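Local structure of DUF411 domain-containing protein (Pseudomonas aeruginosa, 6WIS) at residues D18-L23 against F28-H33; A40-L45 against F63-V68. The protein binds copper as a cysteine-bridged tetranuclear cluster and probably contributes in this way to bacterial copper resistance. All blocks are in the same frame, centred on the assembly; numbering follows the deposited sequence.

In the fold
Interaction 1 packs helix 14-24 onto strand 29-34, an outermost strand of the mixed sheet; interaction 2 sets helix 38-45, the next element of the chain, against strand 62-65 of the same sheet. Their centres lie about 15 Å apart, and Trp19 joins them. Trp19 NE1 probably donates a hydrogen bond to Val68 O at 2.9 Å, Trp19 CZ2 packs 3.8 Å from Val64 CG1, and the indole meets the His67 ring edge-to-face. His67 binds copper together with Cys15 and Cys54, and since Cys15 lies on helix 14-24, the tryptophan packs beside a site to which its own helix already gives a ligand. The zinc ions of interaction 1 are held separately, by Asp18 and His22, by Asp32, and by His33.

Interaction 1 of 2, residues D18-L23 against F28-H33; sequences DWIKHL and FKVTDH. With ZN (zinc ion), chain J; ZN (zinc ion), chain L; ZN (zinc ion), chain K.
Ile20 and Leu23 turn one flank of helix 14-24 against Phe28, Val30 and Asp32, packing the helix of a beta-alpha-beta unit (strand 4-9, helix 14-24, strand 29-34) onto its second strand. Over these segments the helix and strand axes run roughly antiparallel, at 156°. The two branches of Val30 divide the work: CG1 lies 3.7 Å from Ile20 CG2, the two side chains passing at a slant, while CG2 faces Leu23 CB at 4.1 Å. Ile20 reaches farther along the strand with CD1, which rests 3.7 Å from Asp32 CG. The Asp32 carboxylate binds a zinc ion through OD1 and forms a salt bridge with Arg9 through OD2. At the other end of the contact Leu23 CD2 lies over one face of the Phe28 ring, and Ile73 of helix 70-77 touches both side chains. On the far flank of the helix, Asp18 and His22, one turn apart, bind another zinc ion together with Glu98. The tight connection back into the strand is closed by Phe28 N, which donates to Leu23 O at 3.1 Å from above the carbonyl plane, 39° out of it.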
loop_
_atom_site.group_PDB
_atom_site.type_symbol
_atom_site.label_atom_id
_atom_site.label_comp_id
_atom_site.label_asym_id
_atom_site.label_seq_id
_atom_site.Cartn_x
_atom_site.Cartn_y
_atom_site.Cartn_z
ATOM N N ASP A 18 4.414 -3.056 -11.242
ATOM C CA ASP A 18 4.493 -4.479 -10.929
ATOM C C ASP A 18 3.555 -4.832 -9.777
ATOM O O ASP A 18 2.851 -5.847 -9.824
ATOM C CB ASP A 18 5.958 -4.842 -10.593
ATOM C CG ASP A 18 6.203 -6.362 -10.453
ATOM O OD1 ASP A 18 5.433 -7.181 -10.960
ATOM O OD2 ASP A 18 7.202 -6.748 -9.840
ATOM N N TRP A 19 3.531 -4.000 -8.732
ATOM C CA TRP A 19 2.583 -4.220 -7.636
ATOM C C TRP A 19 1.135 -4.228 -8.139
ATOM O O TRP A 19 0.330 -5.081 -7.741
ATOM C CB TRP A 19 2.790 -3.145 -6.580
ATOM C CG TRP A 19 1.926 -3.212 -5.393
ATOM C CD1 TRP A 19 2.023 -4.097 -4.358
ATOM C CD2 TRP A 19 0.847 -2.321 -5.069
ATOM N NE1 TRP A 19 1.056 -3.811 -3.400
ATOM C CE2 TRP A 19 0.340 -2.714 -3.810
ATOM C CE3 TRP A 19 0.273 -1.213 -5.714
ATOM C CZ2 TRP A 19 -0.714 -2.037 -3.184
ATOM C CZ3 TRP A 19 -0.782 -0.537 -5.087
ATOM C CH2 TRP A 19 -1.270 -0.957 -3.845
ATOM N N ILE A 20 0.795 -3.298 -9.035
ATOM C CA ILE A 20 -0.540 -3.295 -9.628
ATOM C C ILE A 20 -0.816 -4.628 -10.330
ATOM O O ILE A 20 -1.923 -5.177 -10.241
ATOM C CB ILE A 20 -0.681 -2.091 -10.574
ATOM C CG1 ILE A 20 -0.753 -0.801 -9.749
ATOM C CG2 ILE A 20 -1.870 -2.264 -11.513
ATOM C CD1 ILE A 20 -0.741 0.485 -10.596
ATOM N N LYS A 21 0.197 -5.198 -10.995
ATOM C CA LYS A 21 -0.036 -6.456 -11.706
ATOM C C LYS A 21 -0.253 -7.613 -10.739
ATOM O O LYS A 21 -1.079 -8.484 -11.005
ATOM C CB LYS A 21 1.116 -6.734 -12.683
ATOM C CG LYS A 21 1.021 -5.859 -13.941
ATOM C CD LYS A 21 2.192 -6.013 -14.913
ATOM C CE LYS A 21 2.191 -7.390 -15.565
ATOM N NZ LYS A 21 3.167 -7.523 -16.693
ATOM N N HIS A 22 0.427 -7.605 -9.585
ATOM C CA HIS A 22 0.177 -8.605 -8.545
ATOM C C HIS A 22 -1.232 -8.483 -7.969
ATOM O O HIS A 22 -1.873 -9.499 -7.655
ATOM C CB HIS A 22 1.210 -8.465 -7.413
ATOM C CG HIS A 22 2.582 -8.943 -7.770
ATOM N ND1 HIS A 22 3.134 -10.084 -7.235
ATOM C CD2 HIS A 22 3.523 -8.424 -8.597
ATOM C CE1 HIS A 22 4.354 -10.250 -7.713
ATOM N NE2 HIS A 22 4.611 -9.262 -8.546
ATOM N N LEU A 23 -1.714 -7.252 -7.773
ATOM C CA LEU A 23 -3.084 -7.065 -7.302
ATOM C C LEU A 23 -4.086 -7.600 -8.310
ATOM O O LEU A 23 -5.043 -8.289 -7.941
ATOM C CB LEU A 23 -3.370 -5.582 -7.015
ATOM C CG LEU A 23 -2.561 -4.909 -5.901
ATOM C CD1 LEU A 23 -3.064 -3.499 -5.678
ATOM C CD2 LEU A 23 -2.634 -5.708 -4.611
ATOM N N PHE A 28 -8.111 -8.025 -7.848
ATOM C CA PHE A 28 -8.484 -6.620 -7.698
ATOM C C PHE A 28 -8.712 -5.980 -9.062
ATOM O O PHE A 28 -7.923 -6.159 -9.997
ATOM C CB PHE A 28 -7.397 -5.832 -6.972
ATOM C CG PHE A 28 -7.287 -6.122 -5.500
ATOM C CD1 PHE A 28 -6.713 -7.294 -5.047
ATOM C CD2 PHE A 28 -7.693 -5.185 -4.571
ATOM C CE1 PHE A 28 -6.578 -7.537 -3.704
ATOM C CE2 PHE A 28 -7.579 -5.431 -3.223
ATOM C CZ PHE A 28 -7.014 -6.615 -2.788
ATOM N N LYS A 29 -9.782 -5.200 -9.168
ATOM C CA LYS A 29 -9.898 -4.227 -10.247
ATOM C C LYS A 29 -9.121 -2.965 -9.853
ATOM O O LYS A 29 -9.365 -2.390 -8.784
ATOM C CB LYS A 29 -11.370 -3.921 -10.506
ATOM C CG LYS A 29 -11.609 -2.796 -11.495
ATOM N N VAL A 30 -8.169 -2.549 -10.688
ATOM C CA VAL A 30 -7.262 -1.449 -10.365
ATOM C C VAL A 30 -7.483 -0.323 -11.365
ATOM O O VAL A 30 -7.499 -0.560 -12.578
ATOM C CB VAL A 30 -5.785 -1.908 -10.375
ATOM C CG1 VAL A 30 -4.852 -0.787 -9.883
ATOM C CG2 VAL A 30 -5.591 -3.161 -9.502
ATOM N N THR A 31 -7.644 0.894 -10.863
ATOM C CA THR A 31 -7.487 2.092 -11.680
ATOM C C THR A 31 -6.301 2.891 -11.156
ATOM O O THR A 31 -6.048 2.923 -9.947
ATOM C CB THR A 31 -8.747 2.964 -11.650
ATOM O OG1 THR A 31 -9.032 3.317 -10.304
ATOM C CG2 THR A 31 -9.951 2.224 -12.230
ATOM N N ASP A 32 -5.566 3.541 -12.056
ATOM C CA ASP A 32 -4.362 4.216 -11.585
ATOM C C ASP A 32 -3.965 5.361 -12.500
ATOM O O ASP A 32 -4.327 5.406 -13.675
ATOM C CB ASP A 32 -3.175 3.253 -11.466
ATOM C CG ASP A 32 -2.765 2.668 -12.801
ATOM O OD1 ASP A 32 -3.571 1.890 -13.366
ATOM O OD2 ASP A 32 -1.641 2.988 -13.280
ATOM N N HIS A 33 -3.142 6.245 -11.954
ATOM C CA HIS A 33 -2.521 7.306 -12.732
ATOM C C HIS A 33 -1.241 7.721 -12.039
ATOM O O HIS A 33 -1.097 7.580 -10.823
ATOM C CB HIS A 33 -3.434 8.517 -12.849
ATOM C CG HIS A 33 -3.960 8.952 -11.527
ATOM N ND1 HIS A 33 -4.988 8.289 -10.893
ATOM C CD2 HIS A 33 -3.555 9.924 -10.678
ATOM C CE1 HIS A 33 -5.220 8.861 -9.726
ATOM N NE2 HIS A 33 -4.366 9.857 -9.573
HETATM ZN ZN ZN J . 6.273 -8.856 -9.624
HETATM ZN ZN ZN L . -2.535 1.440 -15.489
HETATM ZN ZN ZN K . -3.753 10.990 -7.813
#

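Interaction 2 of 2, residues A40-L45 against F63-V68; sequences AVKSRL and FVEGHV. With CU (copper (II) ion), chain D.
Lys42 and Glu65 form a salt bridge between helix 38-45 and strand 62-65, with Lys42 NZ donating to Glu65 OE2 at 2.8 Å. The carboxylate oxygen accepts on its syn lone pair, the side of OE1, and the two side chains cross at about a right angle. Lys42 runs nearly extended until its last torsion, where a bend (chi4 -53°) swings the ammonium group onto the oxygen; Lys42 CD also passes 3.5 Å from Glu65 OE2, so the end of the lysine chain passes across that oxygen. Glu65 starts extended, with CG opposite its backbone N (chi1 -176°), then bends at chi2 to offer the carboxylate to the helix. Both ends have further partners. Ser53 N donates to Glu65 OE2, while Thr56 OG1 is hydrogen-bonded to both Glu65 OE1 and Lys42 NZ. These bonds fix the rotation of the buried carboxylate and would probably help to keep it ionised.

Strand 62-65 is an inner strand of the mixed sheet, antiparallel to 55-59 on one side and parallel to 84-86 on the other, and helix 38-45 packs against it and its neighbour 55-59. Leu45 touches both strands: its side chain meets Thr56 and Val58, and Leu45 CB lies 4.2 Å from Phe63 CB. Leu45 O approaches the Phe63 ring obliquely, 3.4 Å from Phe63 CD2, and Leu111 of strand 106-111 also touches that side chain. Beyond Glu65 the chain leaves the helix behind: Gly66 leads into an inverse gamma turn centred on His67, whose imidazole NE2 binds copper at 2.1 Å while ND1 is hydrogen-bonded to Pro95 O.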
loop_
_atom_site.group_PDB
_atom_site.type_symbol
_atom_site.label_atom_id
_atom_site.label_comp_id
_atom_site.label_asym_id
_atom_site.label_seq_id
_atom_site.Cartn_x
_atom_site.Cartn_y
_atom_site.Cartn_z
ATOM N N ALA A 40 -0.054 16.339 -1.438
ATOM C CA ALA A 40 -1.475 16.556 -1.174
ATOM C C ALA A 40 -2.211 15.233 -1.000
ATOM O O ALA A 40 -3.068 15.100 -0.115
ATOM C CB ALA A 40 -2.117 17.359 -2.307
ATOM N N VAL A 41 -1.907 14.245 -1.850
ATOM C CA VAL A 41 -2.631 12.978 -1.781
ATOM C C VAL A 41 -2.373 12.310 -0.438
ATOM O O VAL A 41 -3.299 11.890 0.258
ATOM C CB VAL A 41 -2.242 12.054 -2.954
ATOM C CG1 VAL A 41 -2.827 10.658 -2.724
ATOM C CG2 VAL A 41 -2.735 12.616 -4.285
ATOM N N LYS A 42 -1.109 12.254 -0.030
ATOM C CA LYS A 42 -0.781 11.527 1.182
ATOM C C LYS A 42 -1.284 12.269 2.412
ATOM O O LYS A 42 -1.840 11.654 3.336
ATOM C CB LYS A 42 0.730 11.301 1.266
ATOM C CG LYS A 42 1.275 10.239 0.283
ATOM C CD LYS A 42 2.723 9.907 0.654
ATOM C CE LYS A 42 3.506 9.468 -0.581
ATOM N NZ LYS A 42 2.802 8.352 -1.310
ATOM N N SER A 43 -1.119 13.596 2.436
ATOM C CA SER A 43 -1.544 14.341 3.617
ATOM C C SER A 43 -3.060 14.364 3.745
ATOM O O SER A 43 -3.579 14.319 4.859
ATOM C CB SER A 43 -0.991 15.764 3.591
ATOM O OG SER A 43 -1.718 16.537 2.671
ATOM N N ARG A 44 -3.792 14.386 2.630
ATOM C CA ARG A 44 -5.244 14.354 2.747
ATOM C C ARG A 44 -5.744 13.004 3.241
ATOM O O ARG A 44 -6.772 12.941 3.924
ATOM C CB ARG A 44 -5.889 14.711 1.416
ATOM C CG ARG A 44 -5.847 16.210 1.154
ATOM C CD ARG A 44 -6.278 16.557 -0.262
ATOM N NE ARG A 44 -5.915 17.940 -0.576
ATOM C CZ ARG A 44 -6.370 18.619 -1.623
ATOM N NH1 ARG A 44 -7.217 18.062 -2.469
ATOM N NH2 ARG A 44 -5.974 19.860 -1.816
ATOM N N LEU A 45 -5.043 11.919 2.911
ATOM C CA LEU A 45 -5.448 10.600 3.369
ATOM C C LEU A 45 -4.962 10.299 4.777
ATOM O O LEU A 45 -5.405 9.312 5.371
ATOM C CB LEU A 45 -4.929 9.541 2.384
ATOM C CG LEU A 45 -5.654 9.486 1.035
ATOM C CD1 LEU A 45 -4.830 8.758 0.004
ATOM C CD2 LEU A 45 -7.002 8.780 1.199
ATOM N N PHE A 63 -6.478 3.949 3.149
ATOM C CA PHE A 63 -5.282 4.086 2.316
ATOM C C PHE A 63 -4.399 2.842 2.409
ATOM O O PHE A 63 -4.370 2.141 3.421
ATOM C CB PHE A 63 -4.465 5.346 2.668
ATOM C CG PHE A 63 -3.815 5.338 4.043
ATOM C CD1 PHE A 63 -2.657 4.610 4.286
ATOM C CD2 PHE A 63 -4.326 6.136 5.061
ATOM C CE1 PHE A 63 -2.064 4.629 5.525
ATOM C CE2 PHE A 63 -3.732 6.174 6.297
ATOM C CZ PHE A 63 -2.603 5.423 6.536
ATOM N N VAL A 64 -3.671 2.585 1.328
ATOM C CA VAL A 64 -2.772 1.439 1.192
ATOM C C VAL A 64 -1.467 2.052 0.709
ATOM O O VAL A 64 -1.360 2.444 -0.454
ATOM C CB VAL A 64 -3.293 0.394 0.196
ATOM C CG1 VAL A 64 -2.279 -0.755 0.030
ATOM C CG2 VAL A 64 -4.709 -0.156 0.638
ATOM N N GLU A 65 -0.507 2.219 1.609
ATOM C CA GLU A 65 0.716 2.952 1.310
ATOM C C GLU A 65 1.816 1.953 0.984
ATOM O O GLU A 65 2.188 1.136 1.830
ATOM C CB GLU A 65 1.119 3.840 2.491
ATOM C CG GLU A 65 2.343 4.714 2.225
ATOM C CD GLU A 65 2.075 5.811 1.196
ATOM O OE1 GLU A 65 0.884 6.017 0.883
ATOM O OE2 GLU A 65 3.042 6.468 0.701
ATOM N N GLY A 66 2.315 1.999 -0.235
ATOM C CA GLY A 66 3.427 1.130 -0.565
ATOM C C GLY A 66 3.049 -0.305 -0.924
ATOM O O GLY A 66 1.904 -0.648 -1.268
ATOM N N HIS A 67 4.067 -1.157 -0.867
ATOM C CA HIS A 67 3.988 -2.514 -1.408
ATOM C C HIS A 67 3.345 -3.488 -0.410
ATOM O O HIS A 67 3.939 -4.478 0.013
ATOM C CB HIS A 67 5.386 -2.945 -1.838
ATOM C CG HIS A 67 5.879 -2.205 -3.046
ATOM N ND1 HIS A 67 5.706 -2.681 -4.329
ATOM C CD2 HIS A 67 6.475 -0.998 -3.174
ATOM C CE1 HIS A 67 6.183 -1.805 -5.194
ATOM N NE2 HIS A 67 6.654 -0.770 -4.522
ATOM N N VAL A 68 2.094 -3.189 -0.053
ATOM C CA VAL A 68 1.313 -4.056 0.850
ATOM C C VAL A 68 0.863 -5.303 0.094
ATOM O O VAL A 68 0.277 -5.179 -0.998
ATOM C CB VAL A 68 0.097 -3.306 1.398
ATOM C CG1 VAL A 68 -0.673 -4.219 2.376
ATOM C CG2 VAL A 68 0.495 -1.961 2.092
HETATM CU CU CU D . 7.520 0.871 -5.522
#